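Prolyl endopeptidase (Myxococcus xanthus, PDB 2BKL) probably hydrolyses oligopeptides on the carboxyl side of proline, and more slowly of alanine, as a serine endopeptidase of the S9A family. Local coordinates at residues A[227-232]-A[571-576]. Sequence-based numbering, arbitrary orientation.
With ZAH (N-[(benzyloxy)carbonyl]-L-alanyl-L-proline), chain C.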
# COMPACT_ATOMS: atom_id res chain seq x y z
N THR A 227 17.08 -6.23 -6.63
CA THR A 227 15.97 -7.03 -6.15
C THR A 227 15.83 -6.99 -4.65
O THR A 227 15.06 -7.77 -4.09
CB THR A 227 16.04 -8.50 -6.62
OG1 THR A 227 17.14 -9.18 -5.98
CG2 THR A 227 16.26 -8.60 -8.13
N THR A 228 16.56 -6.10 -3.99
CA THR A 228 16.51 -5.93 -2.54
C THR A 228 16.12 -4.53 -2.15
O THR A 228 16.18 -3.60 -2.94
CB THR A 228 17.85 -6.23 -1.90
OG1 THR A 228 18.82 -5.24 -2.33
CG2 THR A 228 18.37 -7.59 -2.32
N PHE A 229 15.75 -4.39 -0.87
CA PHE A 229 15.72 -3.10 -0.18
C PHE A 229 16.73 -3.11 0.96
O PHE A 229 16.96 -4.12 1.60
CB PHE A 229 14.35 -2.79 0.41
CG PHE A 229 13.23 -2.72 -0.60
CD1 PHE A 229 12.52 -3.87 -0.97
CD2 PHE A 229 12.88 -1.52 -1.18
CE1 PHE A 229 11.48 -3.79 -1.91
CE2 PHE A 229 11.84 -1.44 -2.12
CZ PHE A 229 11.14 -2.56 -2.46
N LEU A 230 17.29 -1.95 1.27
CA LEU A 230 18.15 -1.82 2.43
C LEU A 230 17.47 -0.86 3.39
O LEU A 230 17.11 0.25 3.01
CB LEU A 230 19.51 -1.26 2.00
CG LEU A 230 20.61 -1.27 3.05
CD1 LEU A 230 21.12 -2.68 3.31
CD2 LEU A 230 21.75 -0.37 2.59
N GLN A 231 17.28 -1.27 4.64
CA GLN A 231 16.60 -0.43 5.61
C GLN A 231 17.30 -0.46 6.94
O GLN A 231 17.88 -1.48 7.32
CB GLN A 231 15.16 -0.94 5.79
CG GLN A 231 14.19 0.07 6.37
CD GLN A 231 12.78 -0.49 6.47
OE1 GLN A 231 12.34 -1.25 5.58
NE2 GLN A 231 12.08 -0.14 7.55
N SER A 232 17.30 0.66 7.64
CA SER A 232 17.93 0.73 8.98
C SER A 232 16.88 0.99 10.06
O SER A 232 15.77 1.45 9.79
CB SER A 232 19.04 1.78 9.02
OG SER A 232 18.53 3.10 8.95
N GLY A 571 10.57 -2.01 -11.03
CA GLY A 571 10.23 -3.38 -11.30
C GLY A 571 11.12 -4.45 -10.73
O GLY A 571 10.65 -5.50 -10.32
N ARG A 572 12.44 -4.26 -10.71
CA ARG A 572 13.33 -5.31 -10.22
C ARG A 572 13.08 -5.62 -8.75
O ARG A 572 13.32 -6.74 -8.30
CB ARG A 572 14.79 -4.98 -10.51
CG ARG A 572 15.09 -4.98 -11.99
CD ARG A 572 16.55 -4.90 -12.31
NE ARG A 572 16.76 -5.03 -13.75
CZ ARG A 572 16.75 -6.18 -14.42
NH1 ARG A 572 16.55 -7.34 -13.83
NH2 ARG A 572 16.89 -6.15 -15.74
N THR A 573 12.54 -4.67 -8.00
CA THR A 573 12.26 -4.92 -6.60
C THR A 573 11.15 -5.93 -6.39
O THR A 573 11.00 -6.42 -5.27
CB THR A 573 11.94 -3.63 -5.80
OG1 THR A 573 10.70 -3.06 -6.21
CG2 THR A 573 13.04 -2.55 -5.96
N TRP A 574 10.35 -6.19 -7.44
CA TRP A 574 9.27 -7.18 -7.34
C TRP A 574 9.64 -8.53 -7.91
O TRP A 574 8.83 -9.46 -7.85
CB TRP A 574 7.97 -6.66 -7.97
CG TRP A 574 7.69 -5.28 -7.47
CD1 TRP A 574 7.74 -4.86 -6.19
CD2 TRP A 574 7.34 -4.16 -8.26
NE1 TRP A 574 7.48 -3.51 -6.12
CE2 TRP A 574 7.23 -3.06 -7.38
CE3 TRP A 574 7.11 -3.96 -9.63
CZ2 TRP A 574 6.94 -1.78 -7.82
CZ3 TRP A 574 6.83 -2.64 -10.07
CH2 TRP A 574 6.74 -1.59 -9.16
N ILE A 575 10.87 -8.70 -8.39
CA ILE A 575 11.28 -10.01 -8.87
C ILE A 575 11.15 -11.13 -7.81
O ILE A 575 10.75 -12.23 -8.15
CB ILE A 575 12.70 -9.92 -9.48
CG1 ILE A 575 12.61 -9.19 -10.85
CG2 ILE A 575 13.36 -11.30 -9.64
CD1 ILE A 575 13.97 -8.84 -11.49
N PRO A 576 11.43 -10.86 -6.53
CA PRO A 576 11.22 -11.91 -5.53
C PRO A 576 9.78 -12.39 -5.38
O PRO A 576 9.55 -13.48 -4.82
CB PRO A 576 11.72 -11.26 -4.23
CG PRO A 576 12.75 -10.26 -4.71
CD PRO A 576 12.09 -9.67 -5.95
C1 ZAH C . 1.60 -1.98 -6.50
O2 ZAH C . 1.00 -3.21 -6.14
C3 ZAH C . 3.13 -2.07 -6.68
C4 ZAH C . 3.51 -3.01 -7.83
C5 ZAH C . 3.71 -4.39 -7.21
C6 ZAH C . 4.05 -4.18 -5.76
N7 ZAH C . 3.83 -2.75 -5.56
C8 ZAH C . 4.14 -2.13 -4.43
O9 ZAH C . 3.96 -0.82 -4.38
C10 ZAH C . 4.95 -2.82 -3.31
C11 ZAH C . 3.89 -3.56 -2.49
N14 ZAH C . 5.62 -1.87 -2.46
C15 ZAH C . 6.69 -1.23 -2.86
O16 ZAH C . 7.26 -1.49 -4.01
O17 ZAH C . 7.27 -0.26 -1.98
C18 ZAH C . 8.35 0.51 -2.56
C19 ZAH C . 8.73 1.72 -1.70
C20 ZAH C . 9.28 1.50 -0.43
C21 ZAH C . 9.62 2.60 0.37
C22 ZAH C . 9.42 3.89 -0.11
C23 ZAH C . 8.89 4.11 -1.38
C24 ZAH C . 8.54 3.02 -2.18
O HOH W 1 12.71 -6.70 -3.04
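Phe229 lays the far end of its ring against Thr573, Phe229 CZ standing 3.6 Å from Thr573 CB, and the two side chains cross at about a right angle. With CG anti to its own carbonyl carbon (chi1 -60°), the ring reaches to the hydrolase domain from strand 229-234, an outermost strand of its four-stranded antiparallel sheet in the beta-propeller domain, where its backbone is hydrogen-bonded to Leu246. Phe229 CE2 also lies 4.0 Å from C18 of ZAH, the benzylic carbon, so Phe229 borders both the loop and the ligand. Thr227 makes the second patch: Thr227 CG2 lies 4.0 Å from Ile575 CB, the two side chains crossing obliquely, while its backbone O lies by the ring of Pro576. Direct polar contact is slight, a CA-H...O approach from Thr227 CA to Arg572 O (3.4 Å, 147° at H). One water joins the two segments, donating to both Thr227 O and Thr573 O, each at 2.8 Å. Thr573 OG1, bonded to Ser570 O, lies above one face of the Trp574 indole, offset toward its rim; the opposite face carries the proline ring of ZAH, with C5 3.7 Å above the centre of the indole. At the indole edge, in plane, Trp574 NE1 donates to ZAH O16 (2.9 Å, 163°). A leucine in place of Trp574 would probably leave O16 without this donor and the ligand's proline without its flat stacking surface, the indole face being consistent with acceptance of a proline ring. Within these segments the join rests on apolar packing and one shared water, but Arg572 adds a salt bridge to Asp196 of the propeller, so parting the domains would probably cost that ion pair too.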